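Local coordinates for gingipain R2 Pro-Domain (Porphyromonas gingivalis, PDB 4IEF), which probably inhibits its cognate cysteine protease, Arg-gingipain, as the N-terminal pro-domain that keeps the zymogen latent and assists its folding, at residues F52-N57 / L69-A74; E84-K89 / V170-E175; I91-V96 / L163-E168; P100-I105 / I114-G119. All coordinates share one frame; numbering follows the deposited sequence.

Contact 1 of 4, residues F52-N57 / L69-A74; sequences FTEGVN and LSRSLA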
loop_
_atom_site.group_PDB
_atom_site.type_symbol
_atom_site.label_atom_id
_atom_site.label_comp_id
_atom_site.label_asym_id
_atom_site.label_seq_id
_atom_site.Cartn_x
_atom_site.Cartn_y
_atom_site.Cartn_z
ATOM N N PHE A 52 -7.578 16.121 17.000
ATOM C CA PHE A 52 -6.202 16.466 17.352
ATOM C C PHE A 52 -5.263 15.801 16.350
ATOM O O PHE A 52 -5.658 14.833 15.694
ATOM C CB PHE A 52 -5.846 16.116 18.818
ATOM C CG PHE A 52 -5.894 14.662 19.246
ATOM C CD1 PHE A 52 -4.801 13.821 19.046
ATOM C CD2 PHE A 52 -6.994 14.160 19.935
ATOM C CE1 PHE A 52 -4.829 12.488 19.476
ATOM C CE2 PHE A 52 -7.022 12.823 20.362
ATOM C CZ PHE A 52 -5.945 11.994 20.118
ATOM N N THR A 53 -4.034 16.331 16.213
ATOM C CA THR A 53 -3.019 15.808 15.287
ATOM C C THR A 53 -2.790 14.304 15.536
ATOM O O THR A 53 -2.529 13.889 16.672
ATOM C CB THR A 53 -1.710 16.604 15.393
ATOM O OG1 THR A 53 -2.012 17.998 15.492
ATOM C CG2 THR A 53 -0.783 16.358 14.212
ATOM N N GLU A 54 -2.961 13.500 14.462
ATOM C CA GLU A 54 -2.818 12.037 14.408
ATOM C C GLU A 54 -3.926 11.318 15.231
ATOM O O GLU A 54 -3.846 10.105 15.458
ATOM C CB GLU A 54 -1.406 11.609 14.861
ATOM C CG GLU A 54 -0.850 10.395 14.144
ATOM C CD GLU A 54 0.476 9.892 14.680
ATOM O OE1 GLU A 54 1.292 10.720 15.147
ATOM O OE2 GLU A 54 0.704 8.663 14.618
ATOM N N GLY A 55 -4.964 12.067 15.617
ATOM C CA GLY A 55 -6.113 11.537 16.339
ATOM C C GLY A 55 -7.053 10.812 15.401
ATOM O O GLY A 55 -7.353 11.318 14.316
ATOM N N VAL A 56 -7.507 9.615 15.799
ATOM C CA VAL A 56 -8.407 8.784 14.982
ATOM C C VAL A 56 -9.620 8.340 15.820
ATOM O O VAL A 56 -9.459 7.860 16.945
ATOM C CB VAL A 56 -7.635 7.574 14.379
ATOM C CG1 VAL A 56 -8.570 6.439 13.956
ATOM C CG2 VAL A 56 -6.755 8.011 13.211
ATOM N N ASN A 57 -10.822 8.482 15.256
ATOM C CA ASN A 57 -12.057 8.069 15.909
ATOM C C ASN A 57 -12.383 6.618 15.533
ATOM O O ASN A 57 -12.715 6.333 14.382
ATOM C CB ASN A 57 -13.208 9.035 15.556
ATOM C CG ASN A 57 -14.618 8.540 15.847
ATOM O OD1 ASN A 57 -14.889 7.819 16.813
ATOM N ND2 ASN A 57 -15.557 8.959 15.023
ATOM N N LEU A 69 -4.681 7.990 19.615
ATOM C CA LEU A 69 -3.442 8.056 18.856
ATOM C C LEU A 69 -2.774 6.695 18.975
ATOM O O LEU A 69 -2.588 6.194 20.085
ATOM C CB LEU A 69 -2.524 9.194 19.331
ATOM C CG LEU A 69 -1.340 9.499 18.418
ATOM C CD1 LEU A 69 -1.067 10.969 18.395
ATOM C CD2 LEU A 69 -0.090 8.711 18.833
ATOM N N SER A 70 -2.430 6.097 17.833
ATOM C CA SER A 70 -1.832 4.763 17.790
ATOM C C SER A 70 -0.441 4.778 17.176
ATOM O O SER A 70 -0.195 5.493 16.199
ATOM C CB SER A 70 -2.727 3.808 17.011
ATOM O OG SER A 70 -3.996 3.662 17.628
ATOM N N ARG A 71 0.473 3.993 17.782
ATOM C CA ARG A 71 1.857 3.841 17.347
ATOM C C ARG A 71 2.294 2.390 17.463
ATOM O O ARG A 71 1.954 1.705 18.434
ATOM C CB ARG A 71 2.809 4.753 18.152
ATOM C CG ARG A 71 2.769 6.228 17.760
ATOM C CD ARG A 71 3.230 6.482 16.331
ATOM N NE ARG A 71 3.128 7.900 15.985
ATOM C CZ ARG A 71 4.115 8.780 16.120
ATOM N NH1 ARG A 71 5.302 8.395 16.573
ATOM N NH2 ARG A 71 3.926 10.052 15.793
ATOM N N SER A 72 3.063 1.934 16.474
ATOM C CA SER A 72 3.555 0.561 16.399
ATOM C C SER A 72 4.919 0.431 17.044
ATOM O O SER A 72 5.779 1.308 16.884
ATOM C CB SER A 72 3.608 0.088 14.951
ATOM O OG SER A 72 2.315 0.110 14.368
ATOM N N LEU A 73 5.113 -0.672 17.773
ATOM C CA LEU A 73 6.374 -0.960 18.434
ATOM C C LEU A 73 6.854 -2.364 18.129
ATOM O O LEU A 73 6.047 -3.296 18.074
ATOM C CB LEU A 73 6.254 -0.802 19.964
ATOM C CG LEU A 73 5.964 0.593 20.539
ATOM C CD1 LEU A 73 5.456 0.484 21.969
ATOM C CD2 LEU A 73 7.202 1.497 20.471
ATOM N N ALA A 74 8.174 -2.510 17.929
ATOM C CA ALA A 74 8.832 -3.808 17.802
ATOM C C ALA A 74 8.901 -4.371 19.239
ATOM O O ALA A 74 9.477 -3.719 20.118
ATOM C CB ALA A 74 10.217 -3.643 17.179
HETATM O O HOH W 1 -3.765 7.201 15.619
#

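Contact 2 of 4, residues E84-K89 / V170-E175; sequences EVVSSK and VVAVSE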
loop_
_atom_site.group_PDB
_atom_site.type_symbol
_atom_site.label_atom_id
_atom_site.label_comp_id
_atom_site.label_asym_id
_atom_site.label_seq_id
_atom_site.Cartn_x
_atom_site.Cartn_y
_atom_site.Cartn_z
ATOM N N GLU A 84 1.811 0.182 30.893
ATOM C CA GLU A 84 1.639 0.871 32.167
ATOM C C GLU A 84 1.798 2.353 31.974
ATOM O O GLU A 84 2.755 2.786 31.327
ATOM C CB GLU A 84 2.649 0.390 33.225
ATOM C CG GLU A 84 2.752 -1.108 33.408
ATOM C CD GLU A 84 3.392 -1.507 34.723
ATOM O OE1 GLU A 84 2.632 -1.800 35.672
ATOM O OE2 GLU A 84 4.642 -1.516 34.814
ATOM N N VAL A 85 0.880 3.137 32.547
ATOM C CA VAL A 85 0.951 4.594 32.508
ATOM C C VAL A 85 1.899 4.992 33.633
ATOM O O VAL A 85 1.557 4.819 34.807
ATOM C CB VAL A 85 -0.450 5.253 32.615
ATOM C CG1 VAL A 85 -0.349 6.770 32.788
ATOM C CG2 VAL A 85 -1.301 4.903 31.401
ATOM N N VAL A 86 3.113 5.452 33.279
ATOM C CA VAL A 86 4.110 5.833 34.287
ATOM C C VAL A 86 3.988 7.330 34.641
ATOM O O VAL A 86 4.417 7.740 35.721
ATOM C CB VAL A 86 5.563 5.438 33.908
ATOM C CG1 VAL A 86 5.727 3.920 33.904
ATOM C CG2 VAL A 86 5.999 6.037 32.573
ATOM N N SER A 87 3.381 8.125 33.744
ATOM C CA SER A 87 3.195 9.563 33.910
ATOM C C SER A 87 1.965 10.023 33.116
ATOM O O SER A 87 1.766 9.584 31.981
ATOM C CB SER A 87 4.451 10.314 33.465
ATOM O OG SER A 87 4.280 11.721 33.434
ATOM N N SER A 88 1.130 10.877 33.738
ATOM C CA SER A 88 -0.081 11.440 33.126
ATOM C C SER A 88 -0.420 12.794 33.746
ATOM O O SER A 88 -0.139 13.033 34.922
ATOM C CB SER A 88 -1.265 10.482 33.246
ATOM O OG SER A 88 -1.679 10.311 34.591
ATOM N N LYS A 89 -1.020 13.679 32.942
ATOM C CA LYS A 89 -1.408 15.037 33.320
ATOM C C LYS A 89 -2.671 15.404 32.550
ATOM O O LYS A 89 -2.705 15.238 31.327
ATOM C CB LYS A 89 -0.245 16.000 32.992
ATOM C CG LYS A 89 -0.444 17.458 33.390
ATOM C CD LYS A 89 0.590 18.367 32.709
ATOM C CE LYS A 89 1.980 18.294 33.308
ATOM N NZ LYS A 89 2.995 18.923 32.424
ATOM N N VAL A 170 2.745 9.320 29.465
ATOM C CA VAL A 170 3.976 8.565 29.252
ATOM C C VAL A 170 3.677 7.120 29.634
ATOM O O VAL A 170 3.249 6.853 30.764
ATOM C CB VAL A 170 5.228 9.125 29.983
ATOM C CG1 VAL A 170 6.470 8.304 29.642
ATOM C CG2 VAL A 170 5.453 10.597 29.640
ATOM N N VAL A 171 3.879 6.193 28.680
ATOM C CA VAL A 171 3.629 4.775 28.923
ATOM C C VAL A 171 4.920 3.956 28.835
ATOM O O VAL A 171 5.835 4.293 28.080
ATOM C CB VAL A 171 2.532 4.169 28.000
ATOM C CG1 VAL A 171 1.179 4.834 28.235
ATOM C CG2 VAL A 171 2.923 4.214 26.519
ATOM N N ALA A 172 4.960 2.863 29.603
ATOM C CA ALA A 172 6.031 1.881 29.575
ATOM C C ALA A 172 5.454 0.571 29.026
ATOM O O ALA A 172 4.521 0.006 29.612
ATOM C CB ALA A 172 6.613 1.686 30.974
ATOM N N VAL A 173 5.944 0.142 27.860
ATOM C CA VAL A 173 5.510 -1.103 27.230
ATOM C C VAL A 173 6.619 -2.124 27.492
ATOM O O VAL A 173 7.735 -1.975 26.987
ATOM C CB VAL A 173 5.141 -0.941 25.730
ATOM C CG1 VAL A 173 4.765 -2.286 25.105
ATOM C CG2 VAL A 173 4.001 0.070 25.553
ATOM N N SER A 174 6.324 -3.114 28.345
ATOM C CA SER A 174 7.281 -4.132 28.778
ATOM C C SER A 174 6.684 -5.532 28.709
ATOM O O SER A 174 5.460 -5.677 28.658
ATOM C CB SER A 174 7.735 -3.838 30.206
ATOM O OG SER A 174 6.628 -3.762 31.087
ATOM N N GLU A 175 7.547 -6.563 28.725
ATOM C CA GLU A 175 7.112 -7.964 28.680
ATOM C C GLU A 175 6.715 -8.462 30.064
ATOM O O GLU A 175 7.191 -7.940 31.070
ATOM C CB GLU A 175 8.177 -8.884 28.053
ATOM C CG GLU A 175 9.595 -8.677 28.535
ATOM C CD GLU A 175 10.563 -9.752 28.089
ATOM O OE1 GLU A 175 11.044 -9.712 26.931
ATOM O OE2 GLU A 175 10.865 -10.628 28.926
#

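Contact 3 of 4, residues I91-V96 / L163-E168; sequences IEKKDV and LRIYTE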
loop_
_atom_site.group_PDB
_atom_site.type_symbol
_atom_site.label_atom_id
_atom_site.label_comp_id
_atom_site.label_asym_id
_atom_site.label_seq_id
_atom_site.Cartn_x
_atom_site.Cartn_y
_atom_site.Cartn_z
ATOM N N ILE A 91 -6.400 18.172 32.255
ATOM C CA ILE A 91 -7.179 19.370 32.559
ATOM C C ILE A 91 -8.653 19.004 32.348
ATOM O O ILE A 91 -8.959 18.125 31.534
ATOM C CB ILE A 91 -6.744 20.635 31.753
ATOM C CG1 ILE A 91 -6.677 20.373 30.230
ATOM C CG2 ILE A 91 -5.421 21.190 32.284
ATOM C CD1 ILE A 91 -6.909 21.620 29.345
ATOM N N GLU A 92 -9.550 19.632 33.106
ATOM C CA GLU A 92 -10.973 19.333 33.008
ATOM C C GLU A 92 -11.742 20.443 32.313
ATOM O O GLU A 92 -11.520 21.627 32.577
ATOM C CB GLU A 92 -11.577 19.069 34.392
ATOM C CG GLU A 92 -11.453 17.622 34.831
ATOM C CD GLU A 92 -12.376 17.156 35.941
ATOM O OE1 GLU A 92 -13.159 17.977 36.470
ATOM O OE2 GLU A 92 -12.315 15.952 36.280
ATOM N N LYS A 93 -12.651 20.036 31.416
ATOM C CA LYS A 93 -13.564 20.898 30.678
ATOM C C LYS A 93 -14.986 20.521 31.123
ATOM O O LYS A 93 -15.411 19.378 30.918
ATOM C CB LYS A 93 -13.350 20.729 29.166
ATOM C CG LYS A 93 -13.412 22.034 28.391
ATOM C CD LYS A 93 -13.474 21.789 26.886
ATOM C CE LYS A 93 -13.769 23.055 26.115
ATOM N NZ LYS A 93 -14.215 22.768 24.727
ATOM N N LYS A 94 -15.681 21.447 31.808
ATOM C CA LYS A 94 -17.015 21.180 32.351
ATOM C C LYS A 94 -18.140 21.666 31.430
ATOM O O LYS A 94 -17.935 22.569 30.617
ATOM C CB LYS A 94 -17.167 21.781 33.752
ATOM C CG LYS A 94 -16.451 20.965 34.819
ATOM C CD LYS A 94 -16.796 21.430 36.218
ATOM C CE LYS A 94 -16.032 20.643 37.255
ATOM N NZ LYS A 94 -16.066 21.304 38.587
ATOM N N ASP A 95 -19.329 21.030 31.575
ATOM C CA ASP A 95 -20.578 21.261 30.833
ATOM C C ASP A 95 -20.332 21.191 29.312
ATOM O O ASP A 95 -20.746 22.066 28.546
ATOM C CB ASP A 95 -21.255 22.583 31.251
ATOM C CG ASP A 95 -22.733 22.664 30.906
ATOM O OD1 ASP A 95 -23.474 21.696 31.214
ATOM O OD2 ASP A 95 -23.155 23.702 30.353
ATOM N N VAL A 96 -19.650 20.125 28.893
ATOM C CA VAL A 96 -19.318 19.866 27.501
ATOM C C VAL A 96 -20.218 18.754 26.993
ATOM O O VAL A 96 -20.385 17.737 27.669
ATOM C CB VAL A 96 -17.812 19.503 27.324
ATOM C CG1 VAL A 96 -17.455 19.282 25.858
ATOM C CG2 VAL A 96 -16.911 20.570 27.930
ATOM N N LEU A 163 -15.345 16.550 30.562
ATOM C CA LEU A 163 -14.329 16.046 29.663
ATOM C C LEU A 163 -12.949 16.257 30.274
ATOM O O LEU A 163 -12.612 17.370 30.680
ATOM C CB LEU A 163 -14.419 16.717 28.280
ATOM C CG LEU A 163 -13.362 16.292 27.239
ATOM C CD1 LEU A 163 -13.723 14.958 26.573
ATOM C CD2 LEU A 163 -13.180 17.362 26.194
ATOM N N ARG A 164 -12.164 15.179 30.332
ATOM C CA ARG A 164 -10.786 15.189 30.812
ATOM C C ARG A 164 -9.854 15.174 29.603
ATOM O O ARG A 164 -9.936 14.266 28.774
ATOM C CB ARG A 164 -10.518 14.002 31.750
ATOM C CG ARG A 164 -11.160 14.171 33.113
ATOM C CD ARG A 164 -10.947 12.953 33.986
ATOM N NE ARG A 164 -11.572 13.123 35.298
ATOM C CZ ARG A 164 -11.613 12.183 36.238
ATOM N NH1 ARG A 164 -11.068 10.991 36.020
ATOM N NH2 ARG A 164 -12.201 12.425 37.401
ATOM N N ILE A 165 -9.030 16.222 29.472
ATOM C CA ILE A 165 -8.078 16.378 28.376
ATOM C C ILE A 165 -6.684 16.062 28.902
ATOM O O ILE A 165 -6.121 16.853 29.654
ATOM C CB ILE A 165 -8.158 17.798 27.732
ATOM C CG1 ILE A 165 -9.572 18.086 27.163
ATOM C CG2 ILE A 165 -7.069 17.978 26.648
ATOM C CD1 ILE A 165 -9.997 19.557 27.168
ATOM N N TYR A 166 -6.131 14.908 28.507
ATOM C CA TYR A 166 -4.791 14.506 28.923
ATOM C C TYR A 166 -3.768 15.183 28.017
ATOM O O TYR A 166 -3.638 14.842 26.843
ATOM C CB TYR A 166 -4.641 12.975 28.945
ATOM C CG TYR A 166 -5.333 12.328 30.124
ATOM C CD1 TYR A 166 -6.704 12.081 30.106
ATOM C CD2 TYR A 166 -4.622 11.975 31.267
ATOM C CE1 TYR A 166 -7.353 11.511 31.200
ATOM C CE2 TYR A 166 -5.261 11.397 32.365
ATOM C CZ TYR A 166 -6.627 11.166 32.326
ATOM O OH TYR A 166 -7.267 10.607 33.408
ATOM N N THR A 167 -3.093 16.202 28.561
ATOM C CA THR A 167 -2.102 16.999 27.835
ATOM C C THR A 167 -0.809 16.205 27.649
ATOM O O THR A 167 -0.108 16.431 26.663
ATOM C CB THR A 167 -1.853 18.336 28.533
ATOM O OG1 THR A 167 -1.438 18.097 29.878
ATOM C CG2 THR A 167 -3.077 19.242 28.504
ATOM N N GLU A 168 -0.510 15.268 28.576
ATOM C CA GLU A 168 0.663 14.401 28.506
ATOM C C GLU A 168 0.368 13.023 29.096
ATOM O O GLU A 168 -0.281 12.914 30.140
ATOM C CB GLU A 168 1.873 15.032 29.206
ATOM C CG GLU A 168 3.175 14.292 28.953
ATOM C CD GLU A 168 4.331 14.785 29.793
ATOM O OE1 GLU A 168 5.180 15.531 29.250
ATOM O OE2 GLU A 168 4.386 14.440 30.995
#

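Contact 4 of 4, residues P100-I105 / I114-G119; sequences PSKGVI and IPYVYG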
loop_
_atom_site.group_PDB
_atom_site.type_symbol
_atom_site.label_atom_id
_atom_site.label_comp_id
_atom_site.label_asym_id
_atom_site.label_seq_id
_atom_site.Cartn_x
_atom_site.Cartn_y
_atom_site.Cartn_z
ATOM N N PRO A 100 -21.975 11.900 19.716
ATOM C CA PRO A 100 -21.876 10.436 19.720
ATOM C C PRO A 100 -21.306 9.920 18.399
ATOM O O PRO A 100 -21.500 10.533 17.346
ATOM C CB PRO A 100 -23.323 9.994 19.936
ATOM C CG PRO A 100 -24.133 11.076 19.323
ATOM C CD PRO A 100 -23.343 12.347 19.380
ATOM N N SER A 101 -20.588 8.797 18.454
ATOM C CA SER A 101 -19.983 8.226 17.257
ATOM C C SER A 101 -21.024 7.648 16.306
ATOM O O SER A 101 -22.020 7.072 16.741
ATOM C CB SER A 101 -18.966 7.158 17.624
ATOM O OG SER A 101 -18.309 6.665 16.470
ATOM N N LYS A 102 -20.786 7.833 15.004
ATOM C CA LYS A 102 -21.614 7.291 13.927
ATOM C C LYS A 102 -21.162 5.857 13.611
ATOM O O LYS A 102 -21.828 5.145 12.856
ATOM C CB LYS A 102 -21.509 8.172 12.669
ATOM C CG LYS A 102 -22.201 9.517 12.784
ATOM C CD LYS A 102 -22.152 10.251 11.455
ATOM C CE LYS A 102 -22.683 11.653 11.592
ATOM N NZ LYS A 102 -22.745 12.354 10.282
ATOM N N GLY A 103 -20.036 5.462 14.203
ATOM C CA GLY A 103 -19.431 4.150 14.016
ATOM C C GLY A 103 -18.758 4.044 12.667
ATOM O O GLY A 103 -18.426 5.064 12.049
ATOM N N VAL A 104 -18.549 2.805 12.203
ATOM C CA VAL A 104 -17.951 2.548 10.898
ATOM C C VAL A 104 -19.022 2.839 9.845
ATOM O O VAL A 104 -20.095 2.229 9.865
ATOM C CB VAL A 104 -17.352 1.117 10.769
ATOM C CG1 VAL A 104 -16.829 0.862 9.357
ATOM C CG2 VAL A 104 -16.245 0.887 11.798
ATOM N N ILE A 105 -18.747 3.821 8.979
ATOM C CA ILE A 105 -19.642 4.217 7.894
ATOM C C ILE A 105 -19.142 3.558 6.602
ATOM O O ILE A 105 -17.948 3.600 6.319
ATOM C CB ILE A 105 -19.744 5.772 7.767
ATOM C CG1 ILE A 105 -20.333 6.403 9.047
ATOM C CG2 ILE A 105 -20.561 6.188 6.527
ATOM C CD1 ILE A 105 -20.107 7.926 9.185
ATOM N N ILE A 114 -26.399 10.850 7.536
ATOM C CA ILE A 114 -26.464 10.006 8.734
ATOM C C ILE A 114 -26.461 10.938 9.958
ATOM O O ILE A 114 -25.558 11.768 10.083
ATOM C CB ILE A 114 -25.334 8.933 8.788
ATOM C CG1 ILE A 114 -25.414 7.977 7.576
ATOM C CG2 ILE A 114 -25.381 8.138 10.105
ATOM C CD1 ILE A 114 -24.129 7.205 7.268
ATOM N N PRO A 115 -27.466 10.851 10.859
ATOM C CA PRO A 115 -27.477 11.765 12.002
ATOM C C PRO A 115 -26.657 11.232 13.171
ATOM O O PRO A 115 -26.351 10.038 13.237
ATOM C CB PRO A 115 -28.964 11.854 12.355
ATOM C CG PRO A 115 -29.523 10.518 11.959
ATOM C CD PRO A 115 -28.630 9.939 10.891
ATOM N N TYR A 116 -26.314 12.123 14.101
ATOM C CA TYR A 116 -25.628 11.752 15.332
ATOM C C TYR A 116 -26.692 11.205 16.287
ATOM O O TYR A 116 -27.637 11.922 16.619
ATOM C CB TYR A 116 -24.891 12.971 15.915
ATOM C CG TYR A 116 -23.654 13.371 15.137
ATOM C CD1 TYR A 116 -23.715 14.339 14.140
ATOM C CD2 TYR A 116 -22.420 12.803 15.417
ATOM C CE1 TYR A 116 -22.576 14.719 13.427
ATOM C CE2 TYR A 116 -21.274 13.180 14.720
ATOM C CZ TYR A 116 -21.355 14.136 13.723
ATOM O OH TYR A 116 -20.221 14.488 13.028
ATOM N N VAL A 117 -26.599 9.920 16.643
ATOM C CA VAL A 117 -27.570 9.262 17.516
ATOM C C VAL A 117 -26.861 8.818 18.805
ATOM O O VAL A 117 -25.818 8.164 18.763
ATOM C CB VAL A 117 -28.332 8.100 16.798
ATOM C CG1 VAL A 117 -27.380 7.071 16.195
ATOM C CG2 VAL A 117 -29.368 7.435 17.705
ATOM N N TYR A 118 -27.430 9.214 19.948
ATOM C CA TYR A 118 -26.916 8.895 21.276
ATOM C C TYR A 118 -27.361 7.497 21.700
ATOM O O TYR A 118 -28.541 7.162 21.576
ATOM C CB TYR A 118 -27.382 9.939 22.308
ATOM C CG TYR A 118 -26.837 11.327 22.058
ATOM C CD1 TYR A 118 -27.531 12.237 21.264
ATOM C CD2 TYR A 118 -25.639 11.742 22.634
ATOM C CE1 TYR A 118 -27.031 13.516 21.024
ATOM C CE2 TYR A 118 -25.137 13.026 22.416
ATOM C CZ TYR A 118 -25.832 13.907 21.601
ATOM O OH TYR A 118 -25.345 15.170 21.369
ATOM N N GLY A 119 -26.412 6.697 22.179
ATOM C CA GLY A 119 -26.673 5.346 22.666
ATOM C C GLY A 119 -26.953 5.334 24.154
ATOM O O GLY A 119 -26.928 6.394 24.786
#

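Contact 1 of 4, residues F52-N57 / L69-A74
F52 opens the contact by meeting the first residue of strand 69-74: the edge of its ring, at CE1, comes up to L69 CB at 4.0 Å. Its CG sits between the backbone N and the carbonyl carbon (chi1 62°), which folds the ring back over its own turn, where the CA of G55 lies over one face. The next residue, T53, contributes its carbonyl oxygen, which L69 CD1 approaches to 3.7 Å, while its hydroxyl is hydrogen-bonded to D33. E54 then carries most of the polar load. Its CB packs on L69 CD1 at 3.6 Å, and beyond CG the chain runs out extended to R71, which it crosses at about a right angle. R71 grips the carboxylate side-on: NH2 donates to E54 OE1 at 2.8 Å and NE donates to E54 OE2 at 2.9 Å, both bonds nearly straight. Each oxygen offers its syn lone pair, and the two flat groups are 19° from coplanar, so the paired bonds restrict rotation of both. N13 also donates to OE1, and a basic side chain of another protein chain forms a salt bridge with OE2; so many donors would be expected to favour the ionised carboxylate. A water takes the N-H of S70 and donates to E54 O, linking turn to strand. The bond from G55 N to F52 O, 2.9 Å long, closes the corner, and E54 takes up positive phi within it: a type II beta turn, anchored to the start of a strand by a bidentate carboxylate-guanidinium salt bridge.

Contact 2 of 4, residues E84-K89 / V170-E175
A classic beta bulge interrupts the antiparallel pairing of strands 79-93 and 162-176, and V86 and S87 together face V170 across it. The carbonyl oxygen of V170 accepts from both, from V86 N at 2.9 Å and from S87 N at 3.2 Å, while V170 N returns an almost straight bond to S87 O at 2.7 Å. On the other side of the irregularity regular pairing resumes: E84 and A172 exchange two backbone hydrogen bonds, and V85 faces V171 as a non-hydrogen-bonded pair.

At the bulge V86 touches two partners. Its CG2 leans over V170, 3.7 Å from V170 CG1, and its CG1, anti to the carbonyl carbon (chi1 -67°), reaches A172 CB at 3.8 Å. S87 adds its CB, packed against V170 CB at 3.8 Å. V85 and V171 point to the other face of the sheet, where V85 CG2 meets V171 CG1 at 4.0 Å; there V171 also rests on V149 and F151 of strand 144-157. V170 and V171 are buried, whereas E84, V85 and V86 remain exposed. One residue inserted in one strand, with a single carbonyl serving two consecutive N-H groups, is the signature of the classic bulge in a twisted antiparallel sheet.

Contact 3 of 4, residues I91-V96 / L163-E168
The strand portions 91-93 and 163-166 run antiparallel, their axes 4.7 Å apart at closest approach and their directions 147° apart. This is regular antiparallel beta pairing within the larger sheet of the pro-domain: I91 with I165 and K93 with L163 form hydrogen-bonded pairs, and E92 with R164 lies between them as a non-hydrogen-bonded pair. Four backbone bonds hold the register, among them I165 N to I91 O at 2.8 Å and L163 N to K93 O at 2.9 Å.

On the face bearing I91, K93, L163 and I165 the contacts are mainly apolar. A chi1 of 52° swings I91 CG1 inward between the two backbone branches, to I165 CB at 3.9 Å and within range of the T167 methyl. The CD1 end of I165 lies against the K93 chain, touching K93 CB and CD, each at 4.1 Å; the K93 ammonium travels on to a cation-pi contact with F37. Past the strand, V96 turns back toward L163, and L163 also packs on L66 and I98.

The opposite face carries E92 and R164, which run alongside one another in the same direction, with F127 making a cation-pi contact with the arginine. The carboxylate of E92 and the guanidinium of R164 lie 21° from coplanar, joined in a salt bridge with a single hydrogen bond: R164 NE donates at 3.1 Å to E92 OE2, which receives it on its anti lone pair.

Contact 4 of 4, residues P100-I105 / I114-G119
K102 over Y116 and P100 over Y118 organise this contact. The K102 chain, extended beyond CG, passes over one face of Y116, with its CE 3.5 Å from the ring centroid and only 12° off the normal, a CH-pi contact over the middle of the ring. NZ lies farther out, 4.4 Å from that centroid, in an off-centre cation-pi contact. From there the ammonium turns to the backbone, and K102 NZ donates to I114 O at 2.9 Å, approaching from 25° outside the carbonyl plane; P111 O accepts from the same nitrogen.

Y116 is also met at its edge. The carbonyl oxygen of P100 lies in the ring plane, 3.1 Å from Y116 CD2, while the CD of P100 packs on Y116 CB. The proline is shared, because its own ring sits over a face of Y118: P100 CG stands 3.7 Å from the centroid of that ring, 10° off the normal. The P100 ring also reaches the chain between the two tyrosines, P100 CB coming to V117 O at 3.3 Å. At the far end, I105 CG2 and I114 CD1 touch at 3.8 Å as the two side chains pass in opposite senses.

Near K102, S101 OG accepts from G103 N in an ST turn and also bonds to S59 O, while the hydroxyl of Y118 is tied to T42. With neither segment in a regular strand, the loop pairing combines two CH-pi contacts with the K102 hydrogen bond and apolar packing, and the two carbonyl acceptors of K102 would help to stabilise its charge beside the aromatic ring.

In the fold
Contacts 2 and 3 are successive lengths of one pairing, strand 79-93 with strand 162-176. Their centres lie about 20 Å apart, yet they join at K89 N and E168 O, a probable hydrogen bond of 3.0 Å. Contact 1 reaches the same sheet through strand 69-74, and its L73 CD1 packs on V173 CG2 of contact 2 at 3.9 Å. Contact 4 belongs to a long loop nested inside the chain segment closed by contact 3; it lies about 23 Å from contact 2 by nearest atoms but touches contact 1 at N57 and S101. Another protein chain reaches contacts 1 and 4 but neither 2 nor 3, consistent with a protease-facing side on this pro-domain.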